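Local coordinates for protein putative polyketide synthase (Streptomyces coelicolor, PDB 1U0M) that catalyses the iterative condensation of five malonyl-CoA units and the cyclisation of the resulting pentaketide to 1,3,6,8-tetrahydroxynaphthalene, a precursor in melanin biosynthesis, at residues P164-I170 with A202-R208; V108-C114 with Q138-A142; G150-R155 with A347-L351. All blocks are in the same frame, centred on the assembly; numbering follows the deposited sequence.

The three contacts lie within one thiolase-fold subunit, their centres about 13 to 14 Å apart. Contacts 1 and 2 belong to the N-terminal half of the large mixed sheet and share a border: strand 108-112 stands between strand 137-141 of contact 2 and strand 167-175 of contact 1, and Leu-169 bonds through its backbone to Val-108 and Ile-110. Contact 3 sets helix 148-162 against strand 346-355 of the C-terminal half. Along the chain contact 2 closes first; contact 3 closes long after contact 1. Ala-152 packs on Ile-110, Val-112 and Ile-170, so helix 148-162, which follows the probable catalytic Cys-146, joins all three contacts and is buried between the N- and C-terminal halves.

Contact 1 of 3, residues P164-I170 with A202-R208; sequences PEANALI and AAVVRGR
Residues Asn-167 to Ile-170 pair with Ala-203 to Arg-206 as antiparallel neighbours in the mixed sheet of the thiolase fold, the short strand axes 4.7 Å apart. Ala-168 and Val-205 form a hydrogen-bonded pair, with Val-205 N reaching Ala-168 O at 3.0 Å in the carbonyl plane, whereas Ala-168 N meets Val-205 O from above that carbonyl's plane. Ile-170 and Ala-203 repeat the pairing; Asn-167 with Arg-206 and Leu-169 with Val-204 are non-hydrogen-bonded pairs. Ala-202 CA adds a C-H...O contact to Ile-170 O.

Apolar side chains divide between the two faces. Ala-168, Ile-170, Ala-203 and Val-205 share one, where helix 148-162 covers Ala-168, Ile-170 and Val-205. Ile-170 and Val-205 cross at about a right angle, CD1 of the former 4.1 Å from CG1 of the latter. On the face of Leu-169 and Val-204, Leu-169 CD1 meets Val-204 CG2 at 3.9 Å, near helix 73-99.

Asn-167 and Arg-206 lie side by side, Asn-167 ND2 3.1 Å from Arg-206 CB; Arg-206 NH2 bonds to Gly-209 O. With CG1 anti to the carbonyl carbon (chi1 -71°), Val-205 leaves CG2 between its backbone N and carbonyl carbon, where it presses to 3.3 Å from Ala-168 CB.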
# COMPACT_ATOMS: atom_id res chain seq x y z
N PRO A 164 -4.07 14.25 17.61
CA PRO A 164 -4.43 15.65 17.40
C PRO A 164 -3.33 16.64 17.04
O PRO A 164 -3.55 17.56 16.25
CB PRO A 164 -5.13 16.03 18.71
CG PRO A 164 -5.71 14.73 19.17
CD PRO A 164 -4.57 13.78 18.92
N GLU A 165 -2.14 16.46 17.60
CA GLU A 165 -1.06 17.38 17.29
C GLU A 165 -0.15 16.83 16.20
O GLU A 165 0.97 17.31 16.02
CB GLU A 165 -0.25 17.66 18.57
CG GLU A 165 -1.05 18.33 19.69
CD GLU A 165 -1.25 19.82 19.47
OE1 GLU A 165 -2.41 20.25 19.25
OE2 GLU A 165 -0.25 20.57 19.53
N ALA A 166 -0.65 15.85 15.45
CA ALA A 166 0.12 15.22 14.38
C ALA A 166 -0.03 15.85 12.99
O ALA A 166 -1.12 16.23 12.58
CB ALA A 166 -0.23 13.74 14.30
N ASN A 167 1.10 15.93 12.28
CA ASN A 167 1.14 16.48 10.93
C ASN A 167 1.50 15.37 9.94
O ASN A 167 2.53 14.72 10.09
CB ASN A 167 2.19 17.58 10.82
CG ASN A 167 1.73 18.88 11.43
OD1 ASN A 167 2.48 19.86 11.45
ND2 ASN A 167 0.50 18.92 11.92
N ALA A 168 0.67 15.18 8.93
CA ALA A 168 0.92 14.15 7.92
C ALA A 168 1.33 14.75 6.59
O ALA A 168 0.91 15.85 6.22
CB ALA A 168 -0.32 13.29 7.75
N LEU A 169 2.18 14.04 5.86
CA LEU A 169 2.63 14.49 4.55
C LEU A 169 2.10 13.56 3.47
O LEU A 169 2.43 12.38 3.44
CB LEU A 169 4.15 14.53 4.48
CG LEU A 169 4.69 14.91 3.09
CD1 LEU A 169 4.22 16.32 2.72
CD2 LEU A 169 6.21 14.84 3.07
N ILE A 170 1.27 14.11 2.59
CA ILE A 170 0.71 13.33 1.50
C ILE A 170 1.49 13.58 0.23
O ILE A 170 1.63 14.72 -0.21
CB ILE A 170 -0.74 13.71 1.24
CG1 ILE A 170 -1.58 13.46 2.49
CG2 ILE A 170 -1.28 12.90 0.07
CD1 ILE A 170 -3.01 13.83 2.33
N ALA A 202 2.06 16.96 -3.53
CA ALA A 202 2.45 16.82 -2.13
C ALA A 202 1.69 17.86 -1.32
O ALA A 202 1.74 19.05 -1.63
CB ALA A 202 3.95 17.02 -1.98
N ALA A 203 0.99 17.41 -0.29
CA ALA A 203 0.22 18.32 0.54
C ALA A 203 0.33 17.92 2.00
O ALA A 203 0.37 16.74 2.33
CB ALA A 203 -1.24 18.31 0.11
N VAL A 204 0.38 18.91 2.87
CA VAL A 204 0.48 18.64 4.29
C VAL A 204 -0.88 18.79 4.93
O VAL A 204 -1.71 19.57 4.48
CB VAL A 204 1.46 19.61 4.96
CG1 VAL A 204 1.71 19.17 6.39
CG2 VAL A 204 2.76 19.65 4.17
N VAL A 205 -1.11 18.01 5.98
CA VAL A 205 -2.37 18.09 6.70
C VAL A 205 -2.03 18.24 8.18
O VAL A 205 -1.90 17.25 8.90
CB VAL A 205 -3.23 16.84 6.49
CG1 VAL A 205 -3.78 16.82 5.07
CG2 VAL A 205 -2.42 15.59 6.76
N ARG A 206 -1.87 19.48 8.60
CA ARG A 206 -1.55 19.78 9.99
C ARG A 206 -2.84 19.83 10.79
O ARG A 206 -3.78 20.54 10.44
CB ARG A 206 -0.80 21.11 10.08
CG ARG A 206 -1.61 22.32 9.64
CD ARG A 206 -0.73 23.53 9.36
NE ARG A 206 -1.10 24.70 10.16
CZ ARG A 206 -0.84 25.96 9.82
NH1 ARG A 206 -0.19 26.23 8.69
NH2 ARG A 206 -1.22 26.95 10.60
N GLY A 207 -2.90 19.04 11.86
CA GLY A 207 -4.07 19.01 12.70
C GLY A 207 -3.99 20.15 13.69
O GLY A 207 -5.00 20.63 14.20
N ARG A 208 -2.76 20.59 13.94
CA ARG A 208 -2.47 21.68 14.87
C ARG A 208 -3.39 22.87 14.62
O ARG A 208 -3.90 23.49 15.55
CB ARG A 208 -1.01 22.11 14.73
CG ARG A 208 -0.79 23.43 13.98
CD ARG A 208 0.17 23.26 12.82
NE ARG A 208 0.72 24.54 12.39
CZ ARG A 208 1.54 24.69 11.35
NH1 ARG A 208 1.88 23.63 10.63
NH2 ARG A 208 2.02 25.88 11.03

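Contact 2 of 3, residues V108-C114 with Q138-A142; sequences VIIYVSC and QIPIA
Ile-109 O accepts the backbone N-H of Ile-139 at 2.8 Å, and Tyr-111 O that of Ile-141 at 3.0 Å. Strands 108-112 and 137-141 run parallel, the axes of the short segments 13° apart. The first donor comes nearly head-on to its carbonyl, though the hydrogen bond itself is bent; the second is straighter. Return bonds from Tyr-111 N to Ile-139 O and from Ser-113 N to Ile-141 O are weak. Pro-140 has no N-H to give, but its CA makes a C-H...O contact with Tyr-111 O.

Apolar packing gathers on the face of Ile-110, Val-112, Ile-139 and Ile-141. CG1 of Val-108 sits between the backbone N and carbonyl carbon (chi1 59°), which turns CG2 anti to N and within 3.6 Å of Ile-139 CD1, the two side chains meeting at a slant. Val-112 CG1 lies 4.2 Å from Ile-141 CB. Helix 148-162 covers this side through Ala-152 and Ala-156 against Ile-110.

Polar ends turn elsewhere: Ser-113 OG bonds to Tyr-80 OH, and Gln-138 OE1 to Thr-123 OG1. Past the strands, Cys-114 CB comes 3.4 Å from Ala-142 O, and Met-119 of the second subunit packs on Cys-114. The side chain of Cys-114 lies about 7 Å from that of Cys-146, the probable catalytic cysteine. Linked through helix 122-129, the two adjacent strands make a beta-alpha-beta unit of the thiolase fold.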
# COMPACT_ATOMS: atom_id res chain seq x y z
N VAL A 108 3.86 11.20 9.91
CA VAL A 108 3.56 10.11 8.99
C VAL A 108 3.57 10.54 7.53
O VAL A 108 2.99 11.57 7.17
CB VAL A 108 2.16 9.52 9.30
CG1 VAL A 108 1.11 10.60 9.17
CG2 VAL A 108 1.85 8.38 8.34
N ILE A 109 4.26 9.76 6.70
CA ILE A 109 4.30 10.03 5.27
C ILE A 109 3.33 9.07 4.60
O ILE A 109 3.26 7.89 4.96
CB ILE A 109 5.69 9.80 4.66
CG1 ILE A 109 6.69 10.82 5.22
CG2 ILE A 109 5.61 9.92 3.15
CD1 ILE A 109 8.05 10.79 4.55
N ILE A 110 2.57 9.58 3.64
CA ILE A 110 1.61 8.77 2.92
C ILE A 110 1.95 8.90 1.45
O ILE A 110 1.59 9.88 0.79
CB ILE A 110 0.19 9.26 3.20
CG1 ILE A 110 -0.01 9.39 4.71
CG2 ILE A 110 -0.82 8.26 2.65
CD1 ILE A 110 -1.35 9.97 5.12
N TYR A 111 2.65 7.90 0.93
CA TYR A 111 3.08 7.90 -0.46
C TYR A 111 2.19 7.05 -1.36
O TYR A 111 2.11 5.83 -1.19
CB TYR A 111 4.52 7.38 -0.53
CG TYR A 111 5.20 7.57 -1.88
CD1 TYR A 111 5.95 8.72 -2.16
CD2 TYR A 111 5.10 6.59 -2.88
CE1 TYR A 111 6.58 8.88 -3.39
CE2 TYR A 111 5.73 6.75 -4.10
CZ TYR A 111 6.47 7.89 -4.35
OH TYR A 111 7.11 8.03 -5.56
N VAL A 112 1.52 7.68 -2.32
CA VAL A 112 0.66 6.93 -3.24
C VAL A 112 1.10 6.99 -4.70
O VAL A 112 1.40 8.05 -5.25
CB VAL A 112 -0.81 7.39 -3.14
CG1 VAL A 112 -1.30 7.19 -1.73
CG2 VAL A 112 -0.93 8.84 -3.56
N SER A 113 1.15 5.82 -5.31
CA SER A 113 1.56 5.67 -6.70
C SER A 113 1.19 4.29 -7.20
O SER A 113 1.41 3.30 -6.51
CB SER A 113 3.06 5.86 -6.83
OG SER A 113 3.48 5.46 -8.12
N CYS A 114 0.63 4.23 -8.40
CA CYS A 114 0.25 2.94 -8.98
C CYS A 114 0.90 2.78 -10.34
O CYS A 114 0.64 1.82 -11.06
CB CYS A 114 -1.27 2.85 -9.13
SG CYS A 114 -1.98 4.03 -10.27
N GLN A 138 5.77 5.29 7.69
CA GLN A 138 5.61 5.22 6.24
C GLN A 138 4.30 4.50 5.93
O GLN A 138 4.00 3.46 6.51
CB GLN A 138 6.78 4.46 5.62
CG GLN A 138 8.13 4.97 6.05
CD GLN A 138 9.19 3.90 6.01
OE1 GLN A 138 9.70 3.55 4.95
NE2 GLN A 138 9.50 3.34 7.18
N ILE A 139 3.50 5.06 5.03
CA ILE A 139 2.25 4.42 4.64
C ILE A 139 2.16 4.45 3.12
O ILE A 139 1.53 5.34 2.54
CB ILE A 139 1.02 5.12 5.24
CG1 ILE A 139 1.09 5.03 6.77
CG2 ILE A 139 -0.25 4.42 4.78
CD1 ILE A 139 -0.16 5.52 7.46
N PRO A 140 2.82 3.49 2.46
CA PRO A 140 2.80 3.40 1.00
C PRO A 140 1.61 2.60 0.49
O PRO A 140 1.37 1.48 0.92
CB PRO A 140 4.13 2.72 0.69
CG PRO A 140 4.27 1.78 1.84
CD PRO A 140 3.86 2.60 3.03
N ILE A 141 0.84 3.19 -0.41
CA ILE A 141 -0.30 2.50 -0.99
C ILE A 141 -0.20 2.55 -2.51
O ILE A 141 -0.30 3.61 -3.13
CB ILE A 141 -1.62 3.15 -0.56
CG1 ILE A 141 -1.68 3.20 0.97
CG2 ILE A 141 -2.79 2.34 -1.12
CD1 ILE A 141 -2.97 3.79 1.51
N ALA A 142 0.02 1.39 -3.12
CA ALA A 142 0.16 1.33 -4.57
C ALA A 142 -1.05 0.72 -5.28
O ALA A 142 -1.13 0.76 -6.49
CB ALA A 142 1.41 0.54 -4.95

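Contact 3 of 3, residues G150-R155 with A347-L351; sequences GAAINR and AEMSL
Gly-150 meets Glu-348 backbone to side chain, its C atom 3.4 Å from Glu-348 CB; a beta carbon here would run into Glu-348 O. Ala-151 follows: its CB lies 3.3 Å from Glu-348 OE2, and the CG of Glu-348 rests against Ala-151 N and CA. The glutamate thus lays its carboxylate alongside the helix. Ile-153 CG2 lies 4.1 Å from Ser-350 OG.

Asn-154 reaches across to the strand. With CG beside the backbone N (chi1 -66°), its amide meets the chain between Glu-348 and Ser-350: ND2 donates to Met-349 O at 3.3 Å, in a bent bond from above the carbonyl plane, while OD1 lies 3.5 Å from Ser-350 CB. With an alanine here the amide is gone, and Met-349 O would probably lose this donor and Ser-350 CB its neighbour. At the end of the segment, Arg-155 offers NH2 edge-on to Glu-348 OE2, a salt bridge whose NH2 to OE2 hydrogen bond, 3.5 Å, is weak, with the two planes 22° apart; its stronger partner is Asp-158, and Ile-139 of the second subunit packs on it.

The short segments 150-155 and 347-351 run at 50° to each other. Ala-152 rests on Ile-170 of strand 167-175, strand 346-355 lies between strands 212-222 and 337-342, and helix 148-162 is buried between the two halves of the thiolase fold.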
# COMPACT_ATOMS: atom_id res chain seq x y z
N GLY A 150 -7.77 10.72 -2.72
CA GLY A 150 -8.73 10.85 -1.65
C GLY A 150 -8.42 9.93 -0.48
O GLY A 150 -8.56 10.33 0.67
N ALA A 151 -8.00 8.70 -0.77
CA ALA A 151 -7.67 7.76 0.30
C ALA A 151 -6.52 8.27 1.17
O ALA A 151 -6.51 8.04 2.38
CB ALA A 151 -7.31 6.40 -0.28
N ALA A 152 -5.56 8.95 0.56
CA ALA A 152 -4.43 9.48 1.31
C ALA A 152 -4.96 10.52 2.29
O ALA A 152 -4.58 10.54 3.46
CB ALA A 152 -3.42 10.11 0.37
N ILE A 153 -5.83 11.38 1.79
CA ILE A 153 -6.44 12.42 2.60
C ILE A 153 -7.13 11.77 3.78
O ILE A 153 -6.80 12.03 4.93
CB ILE A 153 -7.47 13.22 1.79
CG1 ILE A 153 -6.75 14.08 0.74
CG2 ILE A 153 -8.32 14.07 2.72
CD1 ILE A 153 -7.66 14.64 -0.34
N ASN A 154 -8.09 10.90 3.48
CA ASN A 154 -8.83 10.20 4.52
C ASN A 154 -7.92 9.52 5.53
O ASN A 154 -8.33 9.29 6.66
CB ASN A 154 -9.77 9.17 3.89
CG ASN A 154 -10.87 9.81 3.09
OD1 ASN A 154 -10.97 11.04 3.06
ND2 ASN A 154 -11.70 9.00 2.45
N ARG A 155 -6.69 9.19 5.14
CA ARG A 155 -5.78 8.54 6.07
C ARG A 155 -5.07 9.56 6.93
O ARG A 155 -5.03 9.44 8.15
CB ARG A 155 -4.73 7.68 5.34
CG ARG A 155 -5.26 6.38 4.75
CD ARG A 155 -6.38 5.79 5.59
NE ARG A 155 -7.67 5.90 4.89
CZ ARG A 155 -8.85 5.87 5.49
NH1 ARG A 155 -8.93 5.72 6.81
NH2 ARG A 155 -9.96 5.97 4.77
N ALA A 347 -14.45 4.72 -3.71
CA ALA A 347 -14.71 6.14 -3.63
C ALA A 347 -14.29 6.65 -2.26
O ALA A 347 -14.86 6.27 -1.24
CB ALA A 347 -16.20 6.41 -3.84
N GLU A 348 -13.25 7.48 -2.23
CA GLU A 348 -12.80 8.05 -0.98
C GLU A 348 -13.35 9.47 -0.91
O GLU A 348 -12.83 10.39 -1.53
CB GLU A 348 -11.27 8.05 -0.90
CG GLU A 348 -10.64 6.66 -0.79
CD GLU A 348 -10.97 5.95 0.52
OE1 GLU A 348 -12.16 5.68 0.76
OE2 GLU A 348 -10.05 5.67 1.31
N MET A 349 -14.44 9.62 -0.16
CA MET A 349 -15.12 10.89 0.00
C MET A 349 -14.67 11.59 1.28
O MET A 349 -14.32 10.94 2.26
CB MET A 349 -16.63 10.65 0.03
CG MET A 349 -17.13 9.92 -1.20
SD MET A 349 -18.67 9.01 -0.98
CE MET A 349 -18.06 7.49 -0.22
N SER A 350 -14.69 12.92 1.26
CA SER A 350 -14.28 13.71 2.42
C SER A 350 -15.05 15.04 2.49
O SER A 350 -15.04 15.81 1.53
CB SER A 350 -12.77 13.98 2.33
OG SER A 350 -12.33 14.78 3.41
N LEU A 351 -15.72 15.28 3.61
CA LEU A 351 -16.48 16.52 3.81
C LEU A 351 -15.70 17.46 4.73
O LEU A 351 -15.16 17.02 5.74
CB LEU A 351 -17.86 16.20 4.42
CG LEU A 351 -18.87 15.40 3.58
CD1 LEU A 351 -20.14 15.14 4.38
CD2 LEU A 351 -19.19 16.17 2.31